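Local coordinates for dipicolinate synthase subunit A (Bacillus halodurans, PDB 3D4O), which probably forms, together with a second subunit, the NAD(P)H-dependent enzyme that makes dipicolinate, the calcium-binding metabolite of bacterial spores, at residues G5-I10 with N57-I62; K30-G35 with T47-D52; V158-L163 with V216-I221; K180-A185 with G198-H203. All blocks are in the same frame, centred on the assembly; numbering follows the deposited sequence.

How the interactions relate
From the N terminus, the chain lays down strand 7-11, and interaction 1 closes the loop running from there to strand 61-63. Interaction 2 is nested inside that loop, joining strand 30-34 to strand 46-49, and meets interaction 1 through the bonds V8 N to K30 O and K6 O to K30 N. After this first parallel sheet the same order returns in a second one: interaction 3 closes the loop between 158-163 and 216-221, with interaction 4 nested inside it, and the two touch where G162 N reaches G184 O. Interactions 1 and 2 belong to one Rossmann-like domain and 3 and 4 to another; the centres of 1 and 3 lie about 40 Å apart.

Interaction 1 (G5-I10 with N57-I62); sequences GKHVVI and NTVDAI
With CG of D60 anti to its own carbonyl carbon (chi1 -55°), the carboxylate turns back to the chain entering the first strand, and OD2 accepts the backbone N-H of H7 at 2.6 Å. The imidazole of H7, whose CG lies opposite its backbone N (chi1 171°), reaches the chain at T58 and V59, crossing both side chains at a slant. This is a neighbouring pair of parallel strands, 7-11 and 61-63, inside the Rossmann-like sheet of the N-terminal domain. The carboxylate is met on its anti side, 26° out of plane. One residue thus holds H7 twice, because the backbone N of D60 also binds H7 O at 2.6 Å; A61 N adds a weak second donor to that oxygen. Further along, V9 N donates to A61 O at 2.8 Å. The ring of H7 presents CD2, at its edge, to T58 O, while NE2 approaches V59 CG2 obliquely. Its ND1 makes a weak bond with K30 O, and the amine of K6 binds L289 O. On the face they share, V9 and I62 run alongside each other in the same direction, and V9 CG1 is 3.4 Å from I62 CG1, closer than usual for two carbons.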
loop_
_atom_site.group_PDB
_atom_site.type_symbol
_atom_site.label_atom_id
_atom_site.label_comp_id
_atom_site.label_asym_id
_atom_site.label_seq_id
_atom_site.Cartn_x
_atom_site.Cartn_y
_atom_site.Cartn_z
ATOM N N GLY C 5 -27.891 4.952 32.546
ATOM C CA GLY C 5 -27.527 4.710 33.942
ATOM C C GLY C 5 -26.195 4.021 34.094
ATOM O O GLY C 5 -25.729 3.764 35.210
ATOM N N LYS C 6 -25.595 3.697 32.958
ATOM C CA LYS C 6 -24.282 3.050 32.954
ATOM C C LYS C 6 -23.199 4.086 32.783
ATOM O O LYS C 6 -23.379 5.070 32.095
ATOM C CB LYS C 6 -24.214 1.914 31.937
ATOM C CG LYS C 6 -25.101 0.770 32.411
ATOM C CD LYS C 6 -24.769 -0.592 31.808
ATOM C CE LYS C 6 -25.353 -1.699 32.704
ATOM N NZ LYS C 6 -24.871 -3.083 32.382
ATOM N N HIS C 7 -22.113 3.892 33.511
ATOM C CA HIS C 7 -20.983 4.807 33.472
ATOM C C HIS C 7 -19.741 4.077 33.059
ATOM O O HIS C 7 -19.308 3.142 33.725
ATOM C CB HIS C 7 -20.802 5.492 34.825
ATOM C CG HIS C 7 -19.535 6.287 34.946
ATOM N ND1 HIS C 7 -18.934 6.903 33.870
ATOM C CD2 HIS C 7 -18.805 6.635 36.032
ATOM C CE1 HIS C 7 -17.860 7.552 34.283
ATOM N NE2 HIS C 7 -17.761 7.410 35.591
ATOM N N VAL C 8 -19.190 4.500 31.928
ATOM C CA VAL C 8 -17.968 3.903 31.401
ATOM C C VAL C 8 -16.842 4.929 31.252
ATOM O O VAL C 8 -17.052 6.102 30.957
ATOM C CB VAL C 8 -18.185 3.140 30.030
ATOM C CG1 VAL C 8 -19.523 2.399 30.015
ATOM C CG2 VAL C 8 -18.119 4.074 28.846
ATOM N N VAL C 9 -15.636 4.452 31.520
ATOM C CA VAL C 9 -14.446 5.252 31.319
ATOM C C VAL C 9 -13.736 4.657 30.117
ATOM O O VAL C 9 -13.506 3.450 30.029
ATOM C CB VAL C 9 -13.519 5.332 32.559
ATOM C CG1 VAL C 9 -12.999 3.976 32.962
ATOM C CG2 VAL C 9 -12.346 6.279 32.286
ATOM N N ILE C 10 -13.475 5.551 29.178
ATOM C CA ILE C 10 -12.778 5.273 27.949
ATOM C C ILE C 10 -11.441 5.957 28.061
ATOM O O ILE C 10 -11.348 7.172 28.133
ATOM C CB ILE C 10 -13.557 5.799 26.718
ATOM C CG1 ILE C 10 -14.939 5.134 26.615
ATOM C CG2 ILE C 10 -12.795 5.545 25.425
ATOM C CD1 ILE C 10 -15.674 5.390 25.275
ATOM N N ASN C 57 -15.325 4.790 41.796
ATOM C CA ASN C 57 -16.360 3.998 42.504
ATOM C C ASN C 57 -17.767 4.083 41.886
ATOM O O ASN C 57 -18.728 3.557 42.445
ATOM C CB ASN C 57 -16.340 4.196 44.046
ATOM C CG ASN C 57 -16.561 5.614 44.476
ATOM O OD1 ASN C 57 -17.118 6.421 43.732
ATOM N ND2 ASN C 57 -16.129 5.937 45.698
ATOM N N THR C 58 -17.865 4.687 40.701
ATOM C CA THR C 58 -19.178 4.783 40.003
ATOM C C THR C 58 -19.131 4.240 38.572
ATOM O O THR C 58 -20.120 4.239 37.836
ATOM C CB THR C 58 -19.725 6.229 39.992
ATOM O OG1 THR C 58 -18.816 7.098 39.305
ATOM C CG2 THR C 58 -19.927 6.730 41.418
ATOM N N VAL C 59 -17.963 3.735 38.225
ATOM C CA VAL C 59 -17.651 3.212 36.892
ATOM C C VAL C 59 -18.039 1.757 36.698
ATOM O O VAL C 59 -17.547 0.872 37.399
ATOM C CB VAL C 59 -16.147 3.361 36.642
ATOM C CG1 VAL C 59 -15.743 2.653 35.394
ATOM C CG2 VAL C 59 -15.774 4.867 36.640
ATOM N N ASP C 60 -18.919 1.512 35.741
ATOM C CA ASP C 60 -19.395 0.147 35.475
ATOM C C ASP C 60 -18.443 -0.566 34.529
ATOM O O ASP C 60 -18.468 -1.798 34.390
ATOM C CB ASP C 60 -20.793 0.125 34.835
ATOM C CG ASP C 60 -21.846 0.881 35.647
ATOM O OD1 ASP C 60 -22.553 0.260 36.460
ATOM O OD2 ASP C 60 -21.984 2.098 35.454
ATOM N N ALA C 61 -17.612 0.216 33.855
ATOM C CA ALA C 61 -16.702 -0.366 32.875
ATOM C C ALA C 61 -15.582 0.529 32.401
ATOM O O ALA C 61 -15.736 1.729 32.193
ATOM C CB ALA C 61 -17.483 -0.882 31.677
ATOM N N ILE C 62 -14.448 -0.132 32.210
ATOM C CA ILE C 62 -13.236 0.501 31.734
ATOM C C ILE C 62 -12.878 -0.028 30.366
ATOM O O ILE C 62 -12.669 -1.212 30.192
ATOM C CB ILE C 62 -12.085 0.250 32.710
ATOM C CG1 ILE C 62 -12.479 0.784 34.095
ATOM C CG2 ILE C 62 -10.777 0.864 32.174
ATOM C CD1 ILE C 62 -11.377 0.703 35.126
#

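Interaction 2 (K30-G35 with T47-D52); sequences KISLVG and TKMRID
M49, modelled as selenomethionine, and V34 project from the same face of the paired strands and cross at a slant, CG2 of the valine lying 4.1 Å from CG of M49. The long side chain does not continue outward. Its CG sits between its own backbone N and carbonyl carbon (chi1 68°), and a bend at chi3 of 68° curls the selenium and terminal methyl along the sheet to S32, where CE is 3.4 Å from OG. The other branch of V34, CG1, stands anti to its backbone N and meets I51 CB at 3.9 Å, so one valine bears on both M49 and the 3-10 turn at I51. An alanine in place of V34 is likely to open a gap between M49 and I51 and leave that turn less firmly seated. Behind these side chains runs a parallel register: T47 N donates to I31 O at 2.9 Å, L33 N to T47 O at 2.8 Å and M49 N to L33 O at 3.0 Å. On the exposed side R50 grips D52 side-on, NE to OD1 and NH2 to OD2, and its NH1 forms a further salt bridge with E53. Within this chain strand 46-49 is the outermost of its sheet, and strand 30-34 lies between it and strand 7-11. I31 and L33 pack on helix 15-26, while V34 also reaches V9 of strand 7-11 and, with I51, the loop residue I84.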
loop_
_atom_site.group_PDB
_atom_site.type_symbol
_atom_site.label_atom_id
_atom_site.label_comp_id
_atom_site.label_asym_id
_atom_site.label_seq_id
_atom_site.Cartn_x
_atom_site.Cartn_y
_atom_site.Cartn_z
ATOM N N LYS C 30 -23.094 7.253 30.217
ATOM C CA LYS C 30 -22.267 8.306 30.829
ATOM C C LYS C 30 -20.827 7.921 30.543
ATOM O O LYS C 30 -20.416 6.805 30.838
ATOM C CB LYS C 30 -22.501 8.442 32.330
ATOM C CG LYS C 30 -21.612 9.501 32.985
ATOM C CD LYS C 30 -21.870 9.605 34.502
ATOM C CE LYS C 30 -20.878 10.555 35.187
ATOM N NZ LYS C 30 -21.041 10.575 36.649
ATOM N N ILE C 31 -20.084 8.863 29.966
ATOM C CA ILE C 31 -18.696 8.629 29.513
ATOM C C ILE C 31 -17.630 9.604 29.991
ATOM O O ILE C 31 -17.601 10.763 29.594
ATOM C CB ILE C 31 -18.607 8.663 27.964
ATOM C CG1 ILE C 31 -19.618 7.697 27.333
ATOM C CG2 ILE C 31 -17.165 8.341 27.518
ATOM C CD1 ILE C 31 -19.904 7.954 25.836
ATOM N N SER C 32 -16.742 9.090 30.832
ATOM C CA SER C 32 -15.561 9.834 31.284
ATOM C C SER C 32 -14.469 9.522 30.289
ATOM O O SER C 32 -14.123 8.357 30.076
ATOM C CB SER C 32 -15.146 9.427 32.691
ATOM O OG SER C 32 -16.104 9.845 33.638
ATOM N N LEU C 33 -13.942 10.561 29.653
ATOM C CA LEU C 33 -12.992 10.382 28.528
ATOM C C LEU C 33 -11.577 10.875 28.799
ATOM O O LEU C 33 -11.300 12.077 28.849
ATOM C CB LEU C 33 -13.562 11.059 27.272
ATOM C CG LEU C 33 -12.921 10.778 25.924
ATOM C CD1 LEU C 33 -13.058 9.281 25.563
ATOM C CD2 LEU C 33 -13.563 11.713 24.837
ATOM N N VAL C 34 -10.675 9.909 28.924
ATOM C CA VAL C 34 -9.271 10.198 29.256
ATOM C C VAL C 34 -8.349 9.980 28.069
ATOM O O VAL C 34 -8.401 8.942 27.393
ATOM C CB VAL C 34 -8.789 9.333 30.463
ATOM C CG1 VAL C 34 -7.391 9.724 30.896
ATOM C CG2 VAL C 34 -9.749 9.433 31.617
ATOM N N GLY C 35 -7.537 11.001 27.799
ATOM C CA GLY C 35 -6.523 10.941 26.736
ATOM C C GLY C 35 -6.930 11.548 25.415
ATOM O O GLY C 35 -6.246 11.386 24.397
ATOM N N THR C 47 -17.527 13.585 29.157
ATOM C CA THR C 47 -16.730 14.547 29.928
ATOM C C THR C 47 -15.259 14.164 29.868
ATOM O O THR C 47 -14.870 13.087 30.306
ATOM C CB THR C 47 -17.133 14.606 31.411
ATOM O OG1 THR C 47 -18.544 14.824 31.523
ATOM C CG2 THR C 47 -16.381 15.739 32.135
ATOM N N LYS C 48 -14.458 15.063 29.307
ATOM C CA LYS C 48 -13.018 14.849 29.197
ATOM C C LYS C 48 -12.332 15.152 30.499
ATOM O O LYS C 48 -12.654 16.118 31.207
ATOM C CB LYS C 48 -12.397 15.734 28.125
ATOM C CG LYS C 48 -12.816 15.460 26.716
ATOM C CD LYS C 48 -12.088 16.435 25.817
ATOM C CE LYS C 48 -12.453 16.300 24.366
ATOM N NZ LYS C 48 -11.758 17.393 23.642
HETATM N N MSE C 49 -11.361 14.321 30.821
HETATM C CA MSE C 49 -10.639 14.504 32.067
HETATM C C MSE C 49 -9.322 13.767 32.118
HETATM O O MSE C 49 -8.998 12.957 31.244
HETATM C CB MSE C 49 -11.515 14.032 33.237
HETATM C CG MSE C 49 -11.782 12.515 33.301
HETATM SE SE MSE C 49 -13.190 12.144 34.615
HETATM C CE MSE C 49 -14.695 12.947 33.671
ATOM N N ARG C 50 -8.583 14.091 33.171
ATOM C CA ARG C 50 -7.299 13.453 33.482
ATOM C C ARG C 50 -7.616 12.200 34.279
ATOM O O ARG C 50 -8.619 12.136 34.995
ATOM C CB ARG C 50 -6.360 14.367 34.303
ATOM C CG ARG C 50 -5.925 15.652 33.604
ATOM C CD ARG C 50 -4.908 16.437 34.432
ATOM N NE ARG C 50 -5.340 16.608 35.818
ATOM C CZ ARG C 50 -6.253 17.487 36.213
ATOM N NH1 ARG C 50 -6.855 18.274 35.331
ATOM N NH2 ARG C 50 -6.580 17.565 37.492
ATOM N N ILE C 51 -6.729 11.222 34.169
ATOM C CA ILE C 51 -6.944 9.912 34.794
ATOM C C ILE C 51 -7.100 10.066 36.296
ATOM O O ILE C 51 -7.825 9.313 36.946
ATOM C CB ILE C 51 -5.829 8.875 34.419
ATOM C CG1 ILE C 51 -6.423 7.462 34.452
ATOM C CG2 ILE C 51 -4.597 9.053 35.291
ATOM C CD1 ILE C 51 -5.502 6.362 33.928
ATOM N N ASP C 52 -6.448 11.094 36.822
ATOM C CA ASP C 52 -6.461 11.386 38.271
ATOM C C ASP C 52 -7.763 12.056 38.704
ATOM O O ASP C 52 -7.951 12.321 39.882
ATOM C CB ASP C 52 -5.246 12.243 38.690
ATOM C CG ASP C 52 -5.262 13.644 38.092
ATOM O OD1 ASP C 52 -4.592 13.843 37.058
ATOM O OD2 ASP C 52 -5.963 14.536 38.617
#

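Interaction 3 (V158-L163 with V216-I221); sequences VAVLGL and VCINTI
Backbone bonds between A159 and its partners V216 and I218 set the register of this strand pair: A159 N donates to V216 O at 3.0 Å, and I218 N to A159 O at 2.9 Å. L161 N then binds I218 O, and the strands run nearly parallel, 12° apart. Beyond the last of these, side chains enter the polar bonding. L161 O is gripped twice by T220, by its N at 3.0 Å and by OG1 at 2.6 Å, the hydroxyl arriving in the carbonyl plane on a lone pair. A chi1 of 69° brings OG1 round to this oxygen. N219 holds the turn at 219-221 from within its own segment: OD1 accepts from I221 N, an Asx turn, while ND2 binds both I221 O and D242 OD1. The two strands are central neighbours in a Rossmann-type sheet, and the bend from L161 into G162 is consistent with the start of a glycine-rich, dinucleotide-binding loop, G162 being the first glycine of a GxGxxG pattern. At G162 any side chain would collide with T220 OG1 and crowd I221 CG1, and the backbone conformation itself suits a residue without one. Apolar contacts divide between the two faces. On one, I218 CD1 reaches across to V158 CG1 at 3.8 Å and to V160 CG2 at 4.1 Å, next to helix 165-176, against which V160 also packs. On the other, L161 CD1 lies 3.9 Å from C217 SG, and L161 CB touches I221 CD1.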
loop_
_atom_site.group_PDB
_atom_site.type_symbol
_atom_site.label_atom_id
_atom_site.label_comp_id
_atom_site.label_asym_id
_atom_site.label_seq_id
_atom_site.Cartn_x
_atom_site.Cartn_y
_atom_site.Cartn_z
ATOM N N VAL C 158 6.245 -14.514 -1.869
ATOM C CA VAL C 158 5.757 -14.068 -0.561
ATOM C C VAL C 158 5.436 -15.218 0.338
ATOM O O VAL C 158 4.738 -16.137 -0.052
ATOM C CB VAL C 158 4.454 -13.218 -0.727
ATOM C CG1 VAL C 158 3.832 -12.840 0.649
ATOM C CG2 VAL C 158 4.746 -11.980 -1.574
ATOM N N ALA C 159 5.994 -15.180 1.533
ATOM C CA ALA C 159 5.742 -16.197 2.568
ATOM C C ALA C 159 4.943 -15.581 3.681
ATOM O O ALA C 159 5.181 -14.416 4.065
ATOM C CB ALA C 159 7.022 -16.742 3.150
ATOM N N VAL C 160 3.949 -16.338 4.128
ATOM C CA VAL C 160 3.188 -15.986 5.335
ATOM C C VAL C 160 3.447 -17.110 6.329
ATOM O O VAL C 160 3.396 -18.299 5.982
ATOM C CB VAL C 160 1.682 -15.829 5.126
ATOM C CG1 VAL C 160 1.000 -15.548 6.478
ATOM C CG2 VAL C 160 1.327 -14.716 4.128
ATOM N N LEU C 161 3.761 -16.738 7.558
ATOM C CA LEU C 161 4.063 -17.719 8.609
ATOM C C LEU C 161 2.859 -17.749 9.527
ATOM O O LEU C 161 2.509 -16.738 10.146
ATOM C CB LEU C 161 5.318 -17.349 9.379
ATOM C CG LEU C 161 6.565 -17.170 8.512
ATOM C CD1 LEU C 161 7.770 -16.807 9.389
ATOM C CD2 LEU C 161 6.885 -18.378 7.642
ATOM N N GLY C 162 2.185 -18.889 9.499
ATOM C CA GLY C 162 0.989 -19.143 10.298
ATOM C C GLY C 162 -0.279 -19.099 9.490
ATOM O O GLY C 162 -0.434 -18.255 8.606
ATOM N N LEU C 163 -1.170 -20.053 9.750
ATOM C CA LEU C 163 -2.436 -20.047 9.071
ATOM C C LEU C 163 -3.574 -19.980 10.105
ATOM O O LEU C 163 -4.584 -20.695 10.041
ATOM C CB LEU C 163 -2.606 -21.188 8.090
ATOM C CG LEU C 163 -3.775 -20.863 7.149
ATOM C CD1 LEU C 163 -3.308 -20.169 5.831
ATOM C CD2 LEU C 163 -4.518 -22.100 6.821
ATOM N N VAL C 216 9.128 -11.084 0.380
ATOM C CA VAL C 216 8.378 -10.461 1.475
ATOM C C VAL C 216 7.886 -11.571 2.366
ATOM O O VAL C 216 7.299 -12.540 1.896
ATOM C CB VAL C 216 7.171 -9.597 1.012
ATOM C CG1 VAL C 216 6.474 -8.914 2.242
ATOM C CG2 VAL C 216 7.612 -8.502 0.018
ATOM N N CYS C 217 8.180 -11.429 3.638
ATOM C CA CYS C 217 7.782 -12.396 4.634
ATOM C C CYS C 217 6.934 -11.726 5.707
ATOM O O CYS C 217 7.363 -10.760 6.336
ATOM C CB CYS C 217 9.017 -12.991 5.258
ATOM S SG CYS C 217 8.691 -14.201 6.575
ATOM N N ILE C 218 5.716 -12.236 5.871
ATOM C CA ILE C 218 4.788 -11.732 6.879
ATOM C C ILE C 218 4.631 -12.734 7.979
ATOM O O ILE C 218 4.179 -13.847 7.745
ATOM C CB ILE C 218 3.386 -11.464 6.257
ATOM C CG1 ILE C 218 3.562 -10.485 5.076
ATOM C CG2 ILE C 218 2.450 -10.969 7.352
ATOM C CD1 ILE C 218 2.875 -10.927 3.815
ATOM N N ASN C 219 5.053 -12.372 9.186
ATOM C CA ASN C 219 4.860 -13.268 10.318
ATOM C C ASN C 219 3.595 -12.983 11.101
ATOM O O ASN C 219 3.301 -11.834 11.426
ATOM C CB ASN C 219 6.014 -13.221 11.302
ATOM C CG ASN C 219 5.758 -14.131 12.495
ATOM O OD1 ASN C 219 5.488 -15.315 12.327
ATOM N ND2 ASN C 219 5.776 -13.572 13.688
ATOM N N THR C 220 2.841 -14.047 11.378
ATOM C CA THR C 220 1.681 -13.978 12.279
ATOM C C THR C 220 1.894 -14.883 13.506
ATOM O O THR C 220 1.119 -14.835 14.438
ATOM C CB THR C 220 0.351 -14.389 11.618
ATOM O OG1 THR C 220 0.343 -15.802 11.339
ATOM C CG2 THR C 220 0.105 -13.605 10.347
ATOM N N ILE C 221 2.942 -15.703 13.517
ATOM C CA ILE C 221 3.163 -16.645 14.629
ATOM C C ILE C 221 3.748 -15.942 15.866
ATOM O O ILE C 221 4.782 -15.272 15.774
ATOM C CB ILE C 221 4.103 -17.833 14.221
ATOM C CG1 ILE C 221 3.553 -18.618 13.046
ATOM C CG2 ILE C 221 4.330 -18.802 15.392
ATOM C CD1 ILE C 221 4.507 -19.681 12.600
#

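Interaction 4 (K180-A185 with G198-H203); sequences KVKVGA and GMEPFH
G184 and F202 form the tight part of this contact. The phenyl ring lies flat over the glycine, whose CA stands 3.5 Å from the ring centroid and 16° off its normal, a CH-pi contact. A chi1 of 68° folds the ring back over strand 180-185, bringing F202 CE1 to 3.2 Å from G184 N; a CB at G184 would collide with CZ. A serine replacing F202 would probably leave the glycine without its aromatic cover and open a gap beside L161 and L211, which the ring also touches. V183, on the other face from F202, joins V181 in an apolar contact with M199, a selenomethionine: its SE is 3.7 Å from V181 CG1 and its CE 3.7 Å from V183 CG2, next to helices 165-176 and 188-196. The strands belong to a beta-alpha-beta crossover of the Rossmann-type sheet, with helix 188-196 connecting them and a Schellman motif at G198 ending it. Four backbone bonds fix the parallel register, among them V183 N to E200 O at 2.9 Å. Toward solvent the fit loosens. K182 and E200 run alongside each other, yet K182 NZ and E200 OE2 stay 4.4 Å apart, too far for a salt bridge. A water spans the pair instead, donating to E200 OE1 at 2.6 Å and accepting a weak bond from K182 NZ. The amine is bonded more strongly to E210 O, and CD of K182 crosses near F202 CE1.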
loop_
_atom_site.group_PDB
_atom_site.type_symbol
_atom_site.label_atom_id
_atom_site.label_comp_id
_atom_site.label_asym_id
_atom_site.label_seq_id
_atom_site.Cartn_x
_atom_site.Cartn_y
_atom_site.Cartn_z
ATOM N N LYS C 180 3.327 -15.024 -5.464
ATOM C CA LYS C 180 3.499 -16.485 -5.398
ATOM C C LYS C 180 3.694 -16.720 -3.925
ATOM O O LYS C 180 4.743 -16.471 -3.360
ATOM C CB LYS C 180 4.668 -16.967 -6.236
ATOM C CG LYS C 180 4.418 -16.795 -7.714
ATOM C CD LYS C 180 5.691 -16.937 -8.543
ATOM C CE LYS C 180 5.382 -16.828 -10.064
ATOM N NZ LYS C 180 4.560 -15.617 -10.411
ATOM N N VAL C 181 2.615 -17.165 -3.324
ATOM C CA VAL C 181 2.522 -17.272 -1.907
ATOM C C VAL C 181 2.785 -18.643 -1.362
ATOM O O VAL C 181 2.259 -19.645 -1.819
ATOM C CB VAL C 181 1.126 -16.862 -1.418
ATOM C CG1 VAL C 181 1.018 -17.099 0.081
ATOM C CG2 VAL C 181 0.780 -15.389 -1.796
ATOM N N LYS C 182 3.624 -18.658 -0.353
ATOM C CA LYS C 182 3.888 -19.903 0.358
ATOM C C LYS C 182 3.567 -19.625 1.801
ATOM O O LYS C 182 3.779 -18.525 2.274
ATOM C CB LYS C 182 5.319 -20.399 0.180
ATOM C CG LYS C 182 6.400 -19.446 0.603
ATOM C CD LYS C 182 7.779 -20.156 0.680
ATOM C CE LYS C 182 8.313 -20.575 -0.663
ATOM N NZ LYS C 182 9.686 -21.255 -0.641
ATOM N N VAL C 183 2.970 -20.608 2.452
ATOM C CA VAL C 183 2.570 -20.471 3.841
ATOM C C VAL C 183 3.220 -21.560 4.700
ATOM O O VAL C 183 3.192 -22.761 4.394
ATOM C CB VAL C 183 1.019 -20.472 4.018
ATOM C CG1 VAL C 183 0.644 -20.109 5.512
ATOM C CG2 VAL C 183 0.322 -19.490 3.051
ATOM N N GLY C 184 3.830 -21.102 5.772
ATOM C CA GLY C 184 4.485 -21.989 6.741
ATOM C C GLY C 184 3.637 -22.234 7.970
ATOM O O GLY C 184 3.052 -21.319 8.528
ATOM N N ALA C 185 3.543 -23.496 8.357
ATOM C CA ALA C 185 2.763 -23.890 9.566
ATOM C C ALA C 185 3.182 -25.261 10.028
ATOM O O ALA C 185 3.798 -26.003 9.304
ATOM C CB ALA C 185 1.251 -23.880 9.277
ATOM N N GLY C 198 -4.558 -23.348 -2.970
ATOM C CA GLY C 198 -3.698 -23.194 -4.155
ATOM C C GLY C 198 -2.426 -22.452 -3.854
ATOM O O GLY C 198 -1.841 -21.739 -4.685
HETATM N N MSE C 199 -2.009 -22.582 -2.625
HETATM C CA MSE C 199 -0.785 -21.962 -2.219
HETATM C C MSE C 199 0.201 -23.068 -1.825
HETATM O O MSE C 199 -0.176 -24.220 -1.657
HETATM C CB MSE C 199 -1.038 -20.990 -1.071
HETATM C CG MSE C 199 -1.997 -19.871 -1.463
HETATM SE SE MSE C 199 -2.370 -18.593 -0.012
HETATM C CE MSE C 199 -2.916 -19.830 1.319
ATOM N N GLU C 200 1.457 -22.694 -1.632
ATOM C CA GLU C 200 2.498 -23.689 -1.362
ATOM C C GLU C 200 2.744 -23.841 0.129
ATOM O O GLU C 200 3.233 -22.915 0.768
ATOM C CB GLU C 200 3.820 -23.325 -2.063
ATOM C CG GLU C 200 4.921 -24.321 -1.695
ATOM C CD GLU C 200 6.311 -23.963 -2.224
ATOM O OE1 GLU C 200 6.469 -23.002 -3.022
ATOM O OE2 GLU C 200 7.248 -24.674 -1.816
ATOM N N PRO C 201 2.378 -24.994 0.696
ATOM C CA PRO C 201 2.640 -25.137 2.116
ATOM C C PRO C 201 4.015 -25.627 2.391
ATOM O O PRO C 201 4.642 -26.246 1.538
ATOM C CB PRO C 201 1.681 -26.250 2.540
ATOM C CG PRO C 201 1.531 -27.109 1.339
ATOM C CD PRO C 201 1.707 -26.183 0.132
ATOM N N PHE C 202 4.494 -25.317 3.576
ATOM C CA PHE C 202 5.756 -25.869 4.048
ATOM C C PHE C 202 5.750 -26.011 5.552
ATOM O O PHE C 202 5.155 -25.214 6.225
ATOM C CB PHE C 202 6.962 -25.060 3.581
ATOM C CG PHE C 202 7.079 -23.670 4.183
ATOM C CD1 PHE C 202 6.416 -22.602 3.615
ATOM C CD2 PHE C 202 7.926 -23.440 5.247
ATOM C CE1 PHE C 202 6.558 -21.327 4.112
ATOM C CE2 PHE C 202 8.091 -22.161 5.767
ATOM C CZ PHE C 202 7.391 -21.110 5.203
ATOM N N HIS C 203 6.401 -27.039 6.075
ATOM C CA HIS C 203 6.439 -27.207 7.525
ATOM C C HIS C 203 7.323 -26.113 8.068
ATOM O O HIS C 203 8.442 -25.860 7.597
ATOM C CB HIS C 203 6.938 -28.594 7.963
ATOM C CG HIS C 203 6.663 -28.906 9.403
ATOM N ND1 HIS C 203 7.520 -28.554 10.423
ATOM C CD2 HIS C 203 5.638 -29.574 9.988
ATOM C CE1 HIS C 203 7.032 -28.987 11.573
ATOM N NE2 HIS C 203 5.892 -29.610 11.334
HETATM O O HOH W 1 8.863 -21.965 -3.378
#